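Local coordinates for protein factor essential for expression of methicillin resistance (Staphylococcus aureus, PDB 1LRZ) that adds glycines 2 and 3 of the pentaglycine bridge of staphylococcal peptidoglycan, taking them from glycyl-tRNA, at residues L237-Y242 with G316-N321; E254-L259 with A292-I297; V326-G331 with N362-S367. One frame throughout, in Å; residues are numbered along the deposited sequence.

Contact 1 of 3, residues L237-Y242 with G316-N321; sequences LVPLAY and GFFFIN
Leu-237 and Phe-318 form an antiparallel hydrogen-bonded pair, joining strand 236-244 to strand 310-320 inside the large mixed sheet, in a largely buried place. Two backbone bonds close the pair: Leu-237 N gives to Phe-318 O at 2.9 Å, and Phe-318 N gives back to Leu-237 O at 2.8 Å. A third runs from Gly-316 N to Pro-239 O (3.1 Å). Pro-239 has no N-H to offer, and in its stead Val-238 CA sends its hydrogen toward Gly-316 O, 3.3 Å from carbon to oxygen.

Side chains divide between the two faces. On the face of Leu-237 and Phe-318, the pyrrolidine ring of Pro-239 crosses the Phe-318 ring at about a right angle, its CG 3.6 Å from Phe-318 CE1 and its CD beside CD1. Along the same face Ile-320 CD1 lies alongside Leu-237, 3.9 Å from its CB, the two side chains crossing at about a right angle, and is also close to Leu-237 N. Helix 341-355 packs over this side through Met-349 and Tyr-352. On the reverse, Val-238 turns CG2 against Phe-317, touching CD1 and CE1 equally at 3.7 Å. That methyl lies beside the backbone N while CG1 stands anti to it (chi1 -176°), near Gly-316 O. Phe-317 also meets the rings of Tyr-225 and Phe-204. Strand 192-195 continues the sheet beyond strand 236-244. The arrangement is that of neighbouring antiparallel strands in an alpha/beta sheet, with apolar side chains packed on both faces.

Contact 2 of 3, residues E254-L259 with A292-I297; sequences EERDIL and ANEQKI
Arg-256 reaches across from helix 245-272 to helix 277-307, and its side chain, with Asn-293 facing it, carries much of this contact. Its CB starts against the amide of Asn-293, 3.9 Å from Asn-293 CG. With CG anti to the backbone N (chi1 -171°) and the chain extended as far as NE, the methylene run passes obliquely along that amide, and CD comes within 4.3 Å of Ile-297 CD1. At the tip NH1 lies 3.7 Å from Glu-294 CB, and its hydrogen bond goes to the carbonyl O of Leu-290, one turn earlier on the same helix as Asn-293. Arg-256 NH2 gives a hydrogen bond to a water O at 2.9 Å. That water in turn makes a weak bond to Glu-294 OE1. Glu-294 OE2 stands 4.3 Å from Arg-256 NH2 but well out of the guanidinium plane, so any attraction there is probably one of charge alone, with no N-H pointed at the oxygen. One turn on from Arg-256, Leu-259 brings CD1 to 4.2 Å from Asn-293 CB, and Leu-252 packs on Asn-293 and Ile-297. The segment axes run antiparallel, 160° apart and 10.4 Å at closest approach, the geometry of an antiparallel two-helix coiled coil, which is the helical arm of FemA.

Contact 3 of 3, residues V326-G331 with N362-S367; sequences VYYAGG and NFYGVS
A valine methyl seated on a tyrosine face gives this contact its shape. Val-326 CG1, standing anti to its own backbone N (chi1 175°), rests over one face of the Tyr-364 ring, 3.9 Å from the centroid and 26° off the normal: a CH-pi contact shifted toward the CG-CD1 rim. The other methyl, CG2, lies beside Asn-362 CB at 4.1 Å, where the two side chains run side by side on one face of the sheet.

Tyr-328 stands next to Tyr-364, both pointing the same way. Tyr-364 CE2 approaches the edge of the Tyr-328 ring, 3.9 Å from CD1, and this CD1 lies on the same side of the Tyr-364 ring as the valine methyl. At its root Tyr-364 CB fits against the carbonyl of Tyr-327, 3.4 Å from O. Across the sheet Tyr-327 and Phe-363 meet more loosely, with Tyr-327 CD2 near the plane of the Phe-363 ring at its edge; Gln-346 of helix 341-355 touches both.

Between the two segments one backbone bond is direct, Tyr-327 N to Asn-362 O, 2.9 Å and nearly straight at 175°; Asn-362 also bonds back to Val-325. Beyond it the strands diverge, and a water takes over, donating to Tyr-327 O at 2.8 Å and to Phe-363 O at 3.0 Å. Two classic bulges accompany the parting, Tyr-328 with Ala-329 facing Phe-317, and Phe-363 with Tyr-364 facing Ser-159. Strands 325-332 and 360-365, with helix 341-355 between them, make a beta-alpha-beta unit.

Chemically, the packing is apolar at the valine and along the ring flanks, while the polar ends have partners: Tyr-364 OH bonds to His-22 NE2 and Asn-362 ND2 to Glu-324. Two carbonyls cannot bond each other; the water supplies a proton to each of Tyr-327 O and Phe-363 O, and Lys-383 gives Phe-363 O a second donor.

Overall arrangement
Contacts 1 and 3 belong to one sheet and touch, their centres about 11 Å apart: strands 310-320 and 325-332 are neighbours, joined by probable bonds from Phe-317 N to Ala-329 O (2.7 Å) and from Val-326 N to Phe-319 O (2.8 Å), with Phe-318 packed on Tyr-327. Contact 2 stands well away, its centre about 32 Å from that of contact 1 and about 38 Å from that of contact 3. The chain nevertheless ties it to contact 1: strand 236-244 leads into helix 245-272, and helix 277-307 returns into strand 310-320, making the helical arm an insertion between two adjacent strands. Contact 3 follows later in sequence.

Contact 1 of 3, residues L237-Y242 with G316-N321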
ATOM      1  N   LEU A 237      -1.203   7.292  -6.765  1.00 18.54           N
ATOM      2  CA  LEU A 237      -0.382   7.075  -7.947  1.00 16.78           C
ATOM      3  C   LEU A 237      -0.663   5.659  -8.418  1.00 17.41           C
ATOM      4  O   LEU A 237      -0.912   4.764  -7.600  1.00 12.83           O
ATOM      5  CB  LEU A 237       1.112   7.242  -7.620  1.00 19.81           C
ATOM      6  CG  LEU A 237       1.628   8.677  -7.459  1.00 19.41           C
ATOM      7  CD1 LEU A 237       3.102   8.654  -7.050  1.00 21.65           C
ATOM      8  CD2 LEU A 237       1.432   9.431  -8.782  1.00 18.74           C
ATOM      9  N   VAL A 238      -0.626   5.467  -9.735  1.00 15.62           N
ATOM     10  CA  VAL A 238      -0.910   4.176 -10.352  1.00 15.66           C
ATOM     11  C   VAL A 238       0.261   3.747 -11.233  1.00 19.13           C
ATOM     12  O   VAL A 238       0.199   3.846 -12.462  1.00 19.16           O
ATOM     13  CB  VAL A 238      -2.188   4.248 -11.239  1.00 20.12           C
ATOM     14  CG1 VAL A 238      -2.537   2.859 -11.793  1.00 18.24           C
ATOM     15  CG2 VAL A 238      -3.359   4.804 -10.429  1.00 19.19           C
ATOM     16  N   PRO A 239       1.353   3.277 -10.613  1.00 17.15           N
ATOM     17  CA  PRO A 239       2.491   2.856 -11.432  1.00 18.39           C
ATOM     18  C   PRO A 239       2.181   1.612 -12.266  1.00 19.32           C
ATOM     19  O   PRO A 239       1.507   0.693 -11.804  1.00 18.17           O
ATOM     20  CB  PRO A 239       3.586   2.601 -10.400  1.00 18.80           C
ATOM     21  CG  PRO A 239       2.801   2.157  -9.170  1.00 17.30           C
ATOM     22  CD  PRO A 239       1.638   3.120  -9.171  1.00 18.18           C
ATOM     23  N   LEU A 240       2.669   1.614 -13.502  1.00 20.95           N
ATOM     24  CA  LEU A 240       2.511   0.500 -14.428  1.00 19.20           C
ATOM     25  C   LEU A 240       3.905   0.092 -14.915  1.00 20.72           C
ATOM     26  O   LEU A 240       4.659   0.927 -15.429  1.00 18.64           O
ATOM     27  CB  LEU A 240       1.666   0.901 -15.654  1.00 17.42           C
ATOM     28  CG  LEU A 240       1.798  -0.105 -16.824  1.00 21.17           C
ATOM     29  CD1 LEU A 240       1.013  -1.376 -16.491  1.00 18.36           C
ATOM     30  CD2 LEU A 240       1.308   0.497 -18.145  1.00 18.81           C
ATOM     31  N   ALA A 241       4.256  -1.177 -14.727  1.00 16.37           N
ATOM     32  CA  ALA A 241       5.536  -1.685 -15.203  1.00 14.33           C
ATOM     33  C   ALA A 241       5.186  -2.162 -16.604  1.00 18.31           C
ATOM     34  O   ALA A 241       4.135  -2.795 -16.804  1.00 14.24           O
ATOM     35  CB  ALA A 241       6.003  -2.862 -14.341  1.00 13.47           C
ATOM     36  N   TYR A 242       6.052  -1.876 -17.568  1.00 18.48           N
ATOM     37  CA  TYR A 242       5.766  -2.255 -18.943  1.00 22.94           C
ATOM     38  C   TYR A 242       7.027  -2.314 -19.796  1.00 23.22           C
ATOM     39  O   TYR A 242       8.108  -1.898 -19.379  1.00 22.93           O
ATOM     40  CB  TYR A 242       4.824  -1.224 -19.550  1.00 19.66           C
ATOM     41  CG  TYR A 242       5.513   0.106 -19.747  1.00 24.04           C
ATOM     42  CD1 TYR A 242       6.140   0.416 -20.958  1.00 25.15           C
ATOM     43  CD2 TYR A 242       5.615   1.024 -18.695  1.00 23.21           C
ATOM     44  CE1 TYR A 242       6.854   1.603 -21.122  1.00 26.56           C
ATOM     45  CE2 TYR A 242       6.330   2.214 -18.844  1.00 27.93           C
ATOM     46  CZ  TYR A 242       6.947   2.497 -20.061  1.00 28.93           C
ATOM     47  OH  TYR A 242       7.656   3.666 -20.219  1.00 27.35           O
ATOM     48  N   GLY A 316       0.026  -1.235  -9.918  1.00 15.60           N
ATOM     49  CA  GLY A 316      -0.373  -1.091  -8.534  1.00 17.15           C
ATOM     50  C   GLY A 316      -1.107   0.216  -8.330  1.00 16.42           C
ATOM     51  O   GLY A 316      -0.930   1.176  -9.093  1.00 15.24           O
ATOM     52  N   PHE A 317      -1.936   0.249  -7.295  1.00 16.66           N
ATOM     53  CA  PHE A 317      -2.711   1.437  -6.942  1.00 15.17           C
ATOM     54  C   PHE A 317      -2.163   1.853  -5.572  1.00 15.35           C
ATOM     55  O   PHE A 317      -2.306   1.116  -4.592  1.00 14.94           O
ATOM     56  CB  PHE A 317      -4.187   1.072  -6.828  1.00 19.32           C
ATOM     57  CG  PHE A 317      -5.110   2.234  -6.995  1.00 21.64           C
ATOM     58  CD1 PHE A 317      -5.425   2.710  -8.266  1.00 21.78           C
ATOM     59  CD2 PHE A 317      -5.687   2.841  -5.889  1.00 22.08           C
ATOM     60  CE1 PHE A 317      -6.306   3.772  -8.431  1.00 21.09           C
ATOM     61  CE2 PHE A 317      -6.571   3.910  -6.048  1.00 24.06           C
ATOM     62  CZ  PHE A 317      -6.879   4.370  -7.326  1.00 18.14           C
ATOM     63  N   PHE A 318      -1.542   3.027  -5.504  1.00 16.69           N
ATOM     64  CA  PHE A 318      -0.917   3.489  -4.271  1.00 15.65           C
ATOM     65  C   PHE A 318      -1.448   4.786  -3.681  1.00 17.89           C
ATOM     66  O   PHE A 318      -1.699   5.750  -4.404  1.00 17.74           O
ATOM     67  CB  PHE A 318       0.585   3.694  -4.485  1.00 16.79           C
ATOM     68  CG  PHE A 318       1.374   2.424  -4.651  1.00 17.45           C
ATOM     69  CD1 PHE A 318       1.340   1.714  -5.846  1.00 14.78           C
ATOM     70  CD2 PHE A 318       2.178   1.954  -3.606  1.00 14.48           C
ATOM     71  CE1 PHE A 318       2.090   0.547  -6.008  1.00 16.61           C
ATOM     72  CE2 PHE A 318       2.929   0.794  -3.749  1.00 15.59           C
ATOM     73  CZ  PHE A 318       2.887   0.082  -4.959  1.00 17.11           C
ATOM     74  N   PHE A 319      -1.592   4.809  -2.356  1.00 16.35           N
ATOM     75  CA  PHE A 319      -2.006   6.022  -1.653  1.00 16.62           C
ATOM     76  C   PHE A 319      -0.741   6.619  -1.034  1.00 18.95           C
ATOM     77  O   PHE A 319       0.092   5.899  -0.457  1.00 18.68           O
ATOM     78  CB  PHE A 319      -3.049   5.693  -0.587  1.00 17.42           C
ATOM     79  CG  PHE A 319      -4.340   5.185  -1.163  1.00 18.08           C
ATOM     80  CD1 PHE A 319      -4.980   4.079  -0.614  1.00 19.20           C
ATOM     81  CD2 PHE A 319      -4.891   5.786  -2.295  1.00 20.25           C
ATOM     82  CE1 PHE A 319      -6.152   3.576  -1.186  1.00 20.18           C
ATOM     83  CE2 PHE A 319      -6.069   5.288  -2.873  1.00 22.67           C
ATOM     84  CZ  PHE A 319      -6.696   4.181  -2.318  1.00 22.46           C
ATOM     85  N   ILE A 320      -0.585   7.932  -1.167  1.00 18.33           N
ATOM     86  CA  ILE A 320       0.607   8.598  -0.673  1.00 18.16           C
ATOM     87  C   ILE A 320       0.281   9.740   0.273  1.00 19.52           C
ATOM     88  O   ILE A 320      -0.372  10.710  -0.100  1.00 18.79           O
ATOM     89  CB  ILE A 320       1.459   9.158  -1.856  1.00 22.69           C
ATOM     90  CG1 ILE A 320       1.858   8.019  -2.805  1.00 23.93           C
ATOM     91  CG2 ILE A 320       2.696   9.871  -1.332  1.00 17.98           C
ATOM     92  CD1 ILE A 320       0.777   7.637  -3.776  1.00 28.71           C
ATOM     93  N   ASN A 321       0.741   9.612   1.505  1.00 17.42           N
ATOM     94  CA  ASN A 321       0.519  10.639   2.498  1.00 19.71           C
ATOM     95  C   ASN A 321       1.798  10.774   3.309  1.00 16.97           C
ATOM     96  O   ASN A 321       2.679   9.910   3.244  1.00 16.60           O
ATOM     97  CB  ASN A 321      -0.685  10.264   3.369  1.00 20.11           C
ATOM     98  CG  ASN A 321      -1.982  10.258   2.570  1.00 23.71           C
ATOM     99  OD1 ASN A 321      -2.584  11.311   2.340  1.00 23.22           O
ATOM    100  ND2 ASN A 321      -2.399   9.074   2.114  1.00 17.73           N
TER

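Contact 2 of 3, residues E254-L259 with A292-I297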
ATOM      1  N   GLU A 254      21.994  -2.020 -29.614  1.00 35.60           N
ATOM      2  CA  GLU A 254      23.147  -1.217 -29.245  1.00 36.35           C
ATOM      3  C   GLU A 254      24.112  -2.079 -28.446  1.00 35.89           C
ATOM      4  O   GLU A 254      25.331  -1.963 -28.590  1.00 33.21           O
ATOM      5  CB  GLU A 254      22.690   0.002 -28.447  1.00 39.89           C
ATOM      6  CG  GLU A 254      21.643   0.800 -29.222  1.00 47.78           C
ATOM      7  CD  GLU A 254      21.266   2.112 -28.571  1.00 50.41           C
ATOM      8  OE1 GLU A 254      20.846   2.099 -27.389  1.00 51.89           O
ATOM      9  OE2 GLU A 254      21.383   3.157 -29.251  1.00 53.79           O
ATOM     10  N   GLU A 255      23.564  -2.967 -27.622  1.00 35.11           N
ATOM     11  CA  GLU A 255      24.399  -3.856 -26.826  1.00 36.18           C
ATOM     12  C   GLU A 255      25.046  -4.868 -27.772  1.00 34.27           C
ATOM     13  O   GLU A 255      26.207  -5.235 -27.602  1.00 33.22           O
ATOM     14  CB  GLU A 255      23.557  -4.573 -25.764  1.00 38.98           C
ATOM     15  CG  GLU A 255      22.777  -3.607 -24.874  1.00 46.39           C
ATOM     16  CD  GLU A 255      21.959  -4.302 -23.797  1.00 51.60           C
ATOM     17  OE1 GLU A 255      21.277  -5.306 -24.108  1.00 56.14           O
ATOM     18  OE2 GLU A 255      21.985  -3.833 -22.637  1.00 53.85           O
ATOM     19  N   ARG A 256      24.299  -5.294 -28.787  1.00 31.43           N
ATOM     20  CA  ARG A 256      24.824  -6.256 -29.751  1.00 32.41           C
ATOM     21  C   ARG A 256      26.024  -5.687 -30.517  1.00 34.31           C
ATOM     22  O   ARG A 256      27.019  -6.384 -30.738  1.00 32.49           O
ATOM     23  CB  ARG A 256      23.734  -6.682 -30.740  1.00 30.27           C
ATOM     24  CG  ARG A 256      24.183  -7.843 -31.612  1.00 30.91           C
ATOM     25  CD  ARG A 256      23.081  -8.391 -32.493  1.00 28.51           C
ATOM     26  NE  ARG A 256      23.517  -9.645 -33.093  1.00 31.01           N
ATOM     27  CZ  ARG A 256      23.528 -10.816 -32.460  1.00 30.95           C
ATOM     28  NH1 ARG A 256      23.109 -10.909 -31.198  1.00 21.30           N
ATOM     29  NH2 ARG A 256      23.997 -11.884 -33.082  1.00 26.48           N
ATOM     30  N   ASP A 257      25.933  -4.422 -30.916  1.00 35.74           N
ATOM     31  CA  ASP A 257      27.030  -3.795 -31.639  1.00 38.84           C
ATOM     32  C   ASP A 257      28.301  -3.895 -30.810  1.00 39.26           C
ATOM     33  O   ASP A 257      29.356  -4.268 -31.323  1.00 38.56           O
ATOM     34  CB  ASP A 257      26.732  -2.322 -31.928  1.00 41.60           C
ATOM     35  CG  ASP A 257      25.566  -2.138 -32.873  1.00 45.41           C
ATOM     36  OD1 ASP A 257      25.380  -2.999 -33.762  1.00 46.22           O
ATOM     37  OD2 ASP A 257      24.842  -1.124 -32.736  1.00 49.83           O
ATOM     38  N   ILE A 258      28.197  -3.563 -29.526  1.00 37.71           N
ATOM     39  CA  ILE A 258      29.351  -3.631 -28.639  1.00 37.66           C
ATOM     40  C   ILE A 258      29.910  -5.056 -28.546  1.00 37.19           C
ATOM     41  O   ILE A 258      31.125  -5.255 -28.600  1.00 37.58           O
ATOM     42  CB  ILE A 258      28.997  -3.120 -27.233  1.00 38.53           C
ATOM     43  CG1 ILE A 258      28.718  -1.615 -27.297  1.00 39.45           C
ATOM     44  CG2 ILE A 258      30.125  -3.435 -26.261  1.00 37.80           C
ATOM     45  CD1 ILE A 258      28.405  -0.986 -25.954  1.00 40.23           C
ATOM     46  N   LEU A 259      29.029  -6.044 -28.408  1.00 33.26           N
ATOM     47  CA  LEU A 259      29.472  -7.432 -28.331  1.00 30.62           C
ATOM     48  C   LEU A 259      30.214  -7.826 -29.612  1.00 30.31           C
ATOM     49  O   LEU A 259      31.238  -8.516 -29.562  1.00 27.07           O
ATOM     50  CB  LEU A 259      28.273  -8.370 -28.132  1.00 28.32           C
ATOM     51  CG  LEU A 259      27.628  -8.396 -26.744  1.00 28.70           C
ATOM     52  CD1 LEU A 259      26.382  -9.270 -26.771  1.00 26.72           C
ATOM     53  CD2 LEU A 259      28.636  -8.918 -25.724  1.00 29.48           C
ATOM     54  N   ALA A 292      22.482 -15.249 -26.881  1.00 21.95           N
ATOM     55  CA  ALA A 292      21.432 -14.913 -25.933  1.00 22.23           C
ATOM     56  C   ALA A 292      20.815 -13.569 -26.359  1.00 22.18           C
ATOM     57  O   ALA A 292      19.601 -13.384 -26.314  1.00 22.90           O
ATOM     58  CB  ALA A 292      22.013 -14.812 -24.532  1.00 19.08           C
ATOM     59  N   ASN A 293      21.662 -12.636 -26.771  1.00 22.48           N
ATOM     60  CA  ASN A 293      21.192 -11.324 -27.203  1.00 25.57           C
ATOM     61  C   ASN A 293      20.253 -11.490 -28.400  1.00 26.98           C
ATOM     62  O   ASN A 293      19.192 -10.863 -28.463  1.00 24.65           O
ATOM     63  CB  ASN A 293      22.383 -10.435 -27.584  1.00 24.58           C
ATOM     64  CG  ASN A 293      21.953  -9.105 -28.185  1.00 29.33           C
ATOM     65  OD1 ASN A 293      21.731  -8.119 -27.475  1.00 29.15           O
ATOM     66  ND2 ASN A 293      21.821  -9.077 -29.506  1.00 21.13           N
ATOM     67  N   GLU A 294      20.637 -12.358 -29.334  1.00 27.15           N
ATOM     68  CA  GLU A 294      19.835 -12.603 -30.522  1.00 26.93           C
ATOM     69  C   GLU A 294      18.452 -13.159 -30.171  1.00 28.38           C
ATOM     70  O   GLU A 294      17.438 -12.724 -30.729  1.00 23.78           O
ATOM     71  CB  GLU A 294      20.565 -13.574 -31.447  1.00 32.71           C
ATOM     72  CG  GLU A 294      19.807 -13.887 -32.721  1.00 35.36           C
ATOM     73  CD  GLU A 294      20.629 -14.709 -33.687  1.00 41.74           C
ATOM     74  OE1 GLU A 294      21.074 -15.808 -33.295  1.00 42.50           O
ATOM     75  OE2 GLU A 294      20.835 -14.253 -34.831  1.00 45.85           O
ATOM     76  N   GLN A 295      18.412 -14.122 -29.253  1.00 27.14           N
ATOM     77  CA  GLN A 295      17.148 -14.705 -28.835  1.00 28.79           C
ATOM     78  C   GLN A 295      16.288 -13.664 -28.137  1.00 26.98           C
ATOM     79  O   GLN A 295      15.068 -13.690 -28.262  1.00 23.58           O
ATOM     80  CB  GLN A 295      17.369 -15.906 -27.908  1.00 34.19           C
ATOM     81  CG  GLN A 295      17.865 -17.143 -28.643  1.00 44.74           C
ATOM     82  CD  GLN A 295      18.048 -18.348 -27.735  1.00 51.03           C
ATOM     83  OE1 GLN A 295      17.105 -18.790 -27.062  1.00 52.61           O
ATOM     84  NE2 GLN A 295      19.266 -18.896 -27.715  1.00 53.90           N
ATOM     85  N   LYS A 296      16.911 -12.746 -27.404  1.00 25.79           N
ATOM     86  CA  LYS A 296      16.124 -11.712 -26.733  1.00 26.42           C
ATOM     87  C   LYS A 296      15.464 -10.820 -27.781  1.00 26.13           C
ATOM     88  O   LYS A 296      14.295 -10.449 -27.649  1.00 26.47           O
ATOM     89  CB  LYS A 296      17.000 -10.850 -25.823  1.00 29.52           C
ATOM     90  CG  LYS A 296      17.265 -11.420 -24.442  1.00 31.70           C
ATOM     91  CD  LYS A 296      18.013 -10.370 -23.632  1.00 33.83           C
ATOM     92  CE  LYS A 296      18.543 -10.901 -22.325  1.00 36.74           C
ATOM     93  NZ  LYS A 296      19.520  -9.929 -21.753  1.00 40.65           N
ATOM     94  N   ILE A 297      16.220 -10.474 -28.821  1.00 23.37           N
ATOM     95  CA  ILE A 297      15.696  -9.636 -29.891  1.00 25.93           C
ATOM     96  C   ILE A 297      14.536 -10.349 -30.583  1.00 27.08           C
ATOM     97  O   ILE A 297      13.467  -9.763 -30.780  1.00 27.98           O
ATOM     98  CB  ILE A 297      16.809  -9.280 -30.915  1.00 26.08           C
ATOM     99  CG1 ILE A 297      17.832  -8.347 -30.248  1.00 24.19           C
ATOM    100  CG2 ILE A 297      16.206  -8.618 -32.143  1.00 28.74           C
ATOM    101  CD1 ILE A 297      19.030  -7.985 -31.111  1.00 24.88           C
TER
HETATM  102  O   HOH W   1      24.191 -14.691 -32.205  1.00 30.83           O

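Contact 3 of 3, residues V326-G331 with N362-S367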
ATOM      1  N   VAL A 326       1.105   3.543   0.767  1.00 15.81           N
ATOM      2  CA  VAL A 326       0.338   2.317   0.903  1.00 15.22           C
ATOM      3  C   VAL A 326       0.139   1.608  -0.423  1.00 18.39           C
ATOM      4  O   VAL A 326      -0.332   2.213  -1.386  1.00 19.32           O
ATOM      5  CB  VAL A 326      -1.075   2.589   1.487  1.00 16.39           C
ATOM      6  CG1 VAL A 326      -1.897   1.288   1.496  1.00 14.41           C
ATOM      7  CG2 VAL A 326      -0.971   3.146   2.907  1.00 13.79           C
ATOM      8  N   TYR A 327       0.518   0.335  -0.468  1.00 16.50           N
ATOM      9  CA  TYR A 327       0.301  -0.496  -1.651  1.00 17.54           C
ATOM     10  C   TYR A 327      -1.116  -1.052  -1.415  1.00 17.87           C
ATOM     11  O   TYR A 327      -1.298  -2.061  -0.728  1.00 13.91           O
ATOM     12  CB  TYR A 327       1.315  -1.636  -1.688  1.00 18.08           C
ATOM     13  CG  TYR A 327       1.014  -2.699  -2.715  1.00 21.32           C
ATOM     14  CD1 TYR A 327       0.679  -2.359  -4.027  1.00 20.24           C
ATOM     15  CD2 TYR A 327       1.101  -4.053  -2.387  1.00 21.02           C
ATOM     16  CE1 TYR A 327       0.439  -3.337  -4.988  1.00 22.98           C
ATOM     17  CE2 TYR A 327       0.866  -5.044  -3.345  1.00 26.42           C
ATOM     18  CZ  TYR A 327       0.533  -4.679  -4.639  1.00 25.93           C
ATOM     19  OH  TYR A 327       0.291  -5.653  -5.583  1.00 30.67           O
ATOM     20  N   TYR A 328      -2.116  -0.374  -1.969  1.00 17.93           N
ATOM     21  CA  TYR A 328      -3.502  -0.762  -1.761  1.00 19.74           C
ATOM     22  C   TYR A 328      -3.984  -1.969  -2.558  1.00 21.44           C
ATOM     23  O   TYR A 328      -4.600  -2.881  -2.006  1.00 21.70           O
ATOM     24  CB  TYR A 328      -4.420   0.425  -2.042  1.00 23.56           C
ATOM     25  CG  TYR A 328      -5.862   0.135  -1.709  1.00 28.02           C
ATOM     26  CD1 TYR A 328      -6.276   0.002  -0.383  1.00 28.17           C
ATOM     27  CD2 TYR A 328      -6.801  -0.074  -2.719  1.00 31.79           C
ATOM     28  CE1 TYR A 328      -7.597  -0.340  -0.065  1.00 32.08           C
ATOM     29  CE2 TYR A 328      -8.126  -0.418  -2.417  1.00 36.11           C
ATOM     30  CZ  TYR A 328      -8.514  -0.549  -1.087  1.00 36.83           C
ATOM     31  OH  TYR A 328      -9.812  -0.904  -0.790  1.00 40.50           O
ATOM     32  N   ALA A 329      -3.689  -1.982  -3.849  1.00 20.07           N
ATOM     33  CA  ALA A 329      -4.120  -3.062  -4.717  1.00 19.89           C
ATOM     34  C   ALA A 329      -3.177  -3.153  -5.897  1.00 21.08           C
ATOM     35  O   ALA A 329      -2.552  -2.161  -6.288  1.00 18.67           O
ATOM     36  CB  ALA A 329      -5.541  -2.794  -5.205  1.00 19.41           C
ATOM     37  N   GLY A 330      -3.072  -4.346  -6.463  1.00 21.13           N
ATOM     38  CA  GLY A 330      -2.200  -4.525  -7.602  1.00 23.13           C
ATOM     39  C   GLY A 330      -2.357  -5.887  -8.237  1.00 25.84           C
ATOM     40  O   GLY A 330      -3.028  -6.766  -7.691  1.00 24.52           O
ATOM     41  N   GLY A 331      -1.732  -6.057  -9.393  1.00 24.65           N
ATOM     42  CA  GLY A 331      -1.805  -7.323 -10.093  1.00 27.18           C
ATOM     43  C   GLY A 331      -0.661  -7.440 -11.078  1.00 27.50           C
ATOM     44  O   GLY A 331      -0.082  -6.428 -11.498  1.00 23.10           O
ATOM     45  N   ASN A 362       3.882   0.666   3.528  1.00 13.52           N
ATOM     46  CA  ASN A 362       2.872  -0.295   3.932  1.00 13.37           C
ATOM     47  C   ASN A 362       2.414  -1.241   2.817  1.00 14.00           C
ATOM     48  O   ASN A 362       1.676  -0.822   1.926  1.00 13.06           O
ATOM     49  CB  ASN A 362       1.671   0.491   4.472  1.00 13.60           C
ATOM     50  CG  ASN A 362       0.833  -0.309   5.439  1.00 16.95           C
ATOM     51  OD1 ASN A 362       0.807  -1.533   5.378  1.00 15.18           O
ATOM     52  ND2 ASN A 362       0.122   0.387   6.336  1.00  9.80           N
ATOM     53  N   PHE A 363       2.844  -2.506   2.872  1.00 13.68           N
ATOM     54  CA  PHE A 363       2.430  -3.502   1.878  1.00 15.10           C
ATOM     55  C   PHE A 363       0.952  -3.808   2.121  1.00 15.33           C
ATOM     56  O   PHE A 363       0.303  -4.538   1.368  1.00 13.95           O
ATOM     57  CB  PHE A 363       3.261  -4.790   1.999  1.00  9.69           C
ATOM     58  CG  PHE A 363       4.634  -4.678   1.399  1.00 15.97           C
ATOM     59  CD1 PHE A 363       5.752  -4.469   2.206  1.00 12.37           C
ATOM     60  CD2 PHE A 363       4.808  -4.770   0.014  1.00 15.56           C
ATOM     61  CE1 PHE A 363       7.033  -4.351   1.640  1.00 16.03           C
ATOM     62  CE2 PHE A 363       6.091  -4.653  -0.561  1.00 18.30           C
ATOM     63  CZ  PHE A 363       7.201  -4.445   0.249  1.00 12.85           C
ATOM     64  N   TYR A 364       0.446  -3.231   3.203  1.00 15.59           N
ATOM     65  CA  TYR A 364      -0.945  -3.348   3.617  1.00 15.67           C
ATOM     66  C   TYR A 364      -1.466  -4.727   4.058  1.00 17.07           C
ATOM     67  O   TYR A 364      -0.739  -5.526   4.641  1.00 16.07           O
ATOM     68  CB  TYR A 364      -1.869  -2.737   2.542  1.00 15.90           C
ATOM     69  CG  TYR A 364      -3.004  -1.899   3.123  1.00 19.67           C
ATOM     70  CD1 TYR A 364      -2.744  -0.927   4.105  1.00 19.88           C
ATOM     71  CD2 TYR A 364      -4.322  -2.064   2.696  1.00 20.15           C
ATOM     72  CE1 TYR A 364      -3.760  -0.149   4.639  1.00 19.24           C
ATOM     73  CE2 TYR A 364      -5.360  -1.283   3.234  1.00 19.27           C
ATOM     74  CZ  TYR A 364      -5.067  -0.330   4.202  1.00 21.90           C
ATOM     75  OH  TYR A 364      -6.066   0.452   4.741  1.00 20.51           O
ATOM     76  N   GLY A 365      -2.736  -4.982   3.769  1.00 16.23           N
ATOM     77  CA  GLY A 365      -3.404  -6.185   4.231  1.00 18.11           C
ATOM     78  C   GLY A 365      -2.932  -7.614   4.061  1.00 17.16           C
ATOM     79  O   GLY A 365      -2.535  -8.018   2.973  1.00 20.09           O
ATOM     80  N   VAL A 366      -2.951  -8.367   5.163  1.00 15.82           N
ATOM     81  CA  VAL A 366      -2.655  -9.804   5.129  1.00 16.72           C
ATOM     82  C   VAL A 366      -3.766 -10.406   5.995  1.00 19.12           C
ATOM     83  O   VAL A 366      -4.271  -9.744   6.914  1.00 17.02           O
ATOM     84  CB  VAL A 366      -1.238 -10.183   5.684  1.00 18.17           C
ATOM     85  CG1 VAL A 366      -0.153  -9.470   4.865  1.00 14.97           C
ATOM     86  CG2 VAL A 366      -1.124  -9.850   7.161  1.00 15.12           C
ATOM     87  N   SER A 367      -4.156 -11.643   5.703  1.00 17.53           N
ATOM     88  CA  SER A 367      -5.257 -12.285   6.424  1.00 19.62           C
ATOM     89  C   SER A 367      -5.056 -12.455   7.926  1.00 19.23           C
ATOM     90  O   SER A 367      -6.022 -12.429   8.687  1.00 19.49           O
ATOM     91  CB  SER A 367      -5.556 -13.658   5.812  1.00 19.65           C
ATOM     92  OG  SER A 367      -4.482 -14.549   6.062  1.00 20.80           O
TER
HETATM   93  O   HOH W   2      -2.021  -4.785  -0.570  1.00 37.05           O